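GTPase HflX (Sulfolobus solfataricus P2, PDB 2QTF) is a GTP-specific GTPase that associates with the 50S ribosomal subunit and may act in protein synthesis or ribosome biogenesis. Local coordinates at residues Leu296-Lys301 against Asp329-Ser334. Sequence-based numbering, arbitrary orientation.
Sequences LVTLNK and DVIPIS
Ile-333 lays its outer arm across the side chains of Asn-300 and Thr-298, with CG1 3.4 Å from Asn-300 OD1 and CD1 3.9 Å from Thr-298 CB. With chi1 at 61° its CG1 is tucked between N and C of its own backbone, which carries CD1 over to the neighbouring strand. Thr-298 and Ile-331 share a face, Ile-331 CG1 4.0 Å from Thr-298 CG2, and both pack against helix 341-355; beta-branched side chains suit extended chain. Val-297 and Val-330 run abreast on the other face, CB to CG2 4.0 Å, where Val-330 meets helix 309-323. Between the faces, parallel strands are laced by bonds that alternate in direction: Val-297 N gives to Asp-329 O, Ile-331 N to Val-297 O (3.0 Å), Leu-299 N to Ile-331 O, and Ile-333 N to Leu-299 O (2.9 Å). Pro-332 has no N-H to offer, which costs nothing in this register because the bonds use its neighbours. At the strand ends the amide of Asn-300 serves two loops, ND2 giving to Ser-190 O of the P-loop and OD1 accepting from Ala-335 N. Replacing Asn-300 by an alanine is likely to leave Ser-190 O and Ala-335 N without their side-chain partner and to strip the cover from Ile-333 CG1. Lys-301 NZ bonds to Asn-189 O of the P-loop, and Ser-334 OG to Asp-303 OD1 joins the loops that follow the two strands, both inferred to bind GTP. This is the beta-alpha-beta unit of a P-loop GTPase domain, whose strand ends carry the NKxD motif, which probably recognises guanine as in related GTPases, beside the G5 (SAL) motif that begins at Ser-334.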
# COMPACT_ATOMS: atom_id res chain seq x y z
N LEU A 296 4.92 17.98 3.99
CA LEU A 296 3.99 18.38 5.01
C LEU A 296 3.70 17.13 5.82
O LEU A 296 3.16 16.16 5.27
CB LEU A 296 2.67 18.82 4.33
CG LEU A 296 1.46 19.14 5.25
CD1 LEU A 296 1.78 20.19 6.35
CD2 LEU A 296 0.17 19.65 4.38
N VAL A 297 3.96 17.12 7.11
CA VAL A 297 3.77 15.92 7.89
C VAL A 297 2.42 16.07 8.55
O VAL A 297 2.12 17.12 9.17
CB VAL A 297 4.90 15.70 9.03
CG1 VAL A 297 4.58 14.43 9.81
CG2 VAL A 297 6.32 15.73 8.42
N THR A 298 1.56 15.04 8.41
CA THR A 298 0.30 15.13 9.09
C THR A 298 0.23 14.02 10.15
O THR A 298 0.16 12.85 9.81
CB THR A 298 -0.93 15.04 8.14
OG1 THR A 298 -0.95 13.77 7.51
CG2 THR A 298 -0.93 16.13 7.07
N LEU A 299 0.18 14.44 11.39
CA LEU A 299 -0.05 13.55 12.50
C LEU A 299 -1.54 13.25 12.63
O LEU A 299 -2.33 14.10 13.04
CB LEU A 299 0.55 14.23 13.78
CG LEU A 299 0.60 13.46 15.06
CD1 LEU A 299 1.37 12.05 14.71
CD2 LEU A 299 1.36 14.34 16.10
N ASN A 300 -1.92 12.05 12.19
CA ASN A 300 -3.29 11.68 11.97
C ASN A 300 -3.86 10.82 13.11
O ASN A 300 -3.08 10.41 14.00
CB ASN A 300 -3.36 10.88 10.64
CG ASN A 300 -4.79 10.69 10.13
OD1 ASN A 300 -5.68 11.54 10.30
ND2 ASN A 300 -5.05 9.55 9.54
N LYS A 301 -5.19 10.65 13.09
CA LYS A 301 -6.00 9.82 14.01
C LYS A 301 -5.97 10.40 15.41
O LYS A 301 -6.11 9.65 16.40
CB LYS A 301 -5.45 8.37 14.05
CG LYS A 301 -5.40 7.71 12.73
CD LYS A 301 -5.16 6.18 12.95
CE LYS A 301 -5.05 5.52 11.62
NZ LYS A 301 -5.08 4.00 11.71
N ASP A 329 5.60 21.81 7.02
CA ASP A 329 4.98 22.01 8.29
C ASP A 329 4.61 20.68 8.86
O ASP A 329 4.72 19.67 8.16
CB ASP A 329 3.68 22.82 8.11
CG ASP A 329 3.37 23.69 9.36
OD1 ASP A 329 3.94 23.37 10.44
OD2 ASP A 329 2.61 24.67 9.24
N VAL A 330 4.18 20.69 10.11
CA VAL A 330 3.73 19.51 10.85
C VAL A 330 2.40 19.87 11.49
O VAL A 330 2.38 20.82 12.32
CB VAL A 330 4.80 19.08 11.96
CG1 VAL A 330 4.34 17.83 12.63
CG2 VAL A 330 6.16 18.72 11.33
N ILE A 331 1.29 19.21 11.10
CA ILE A 331 -0.06 19.50 11.65
C ILE A 331 -0.74 18.25 12.20
O ILE A 331 -0.56 17.18 11.69
CB ILE A 331 -0.96 20.25 10.62
CG1 ILE A 331 -1.14 19.37 9.36
CG2 ILE A 331 -0.12 21.52 10.17
CD1 ILE A 331 -2.04 19.94 8.21
N PRO A 332 -1.55 18.41 13.24
CA PRO A 332 -2.39 17.31 13.70
C PRO A 332 -3.72 17.36 13.03
O PRO A 332 -4.34 18.49 12.93
CB PRO A 332 -2.57 17.64 15.20
CG PRO A 332 -2.55 19.27 15.20
CD PRO A 332 -1.66 19.65 14.07
N ILE A 333 -4.20 16.21 12.60
CA ILE A 333 -5.53 16.17 12.02
C ILE A 333 -6.23 14.90 12.46
O ILE A 333 -5.58 13.95 12.97
CB ILE A 333 -5.49 16.09 10.44
CG1 ILE A 333 -4.73 14.78 10.03
CG2 ILE A 333 -4.84 17.39 9.88
CD1 ILE A 333 -4.75 14.50 8.46
N SER A 334 -7.52 14.82 12.20
CA SER A 334 -8.22 13.52 12.22
C SER A 334 -9.00 13.41 10.92
O SER A 334 -10.01 14.10 10.74
CB SER A 334 -9.12 13.34 13.40
OG SER A 334 -9.87 12.16 13.10
O HOH W 1 -8.36 9.78 11.39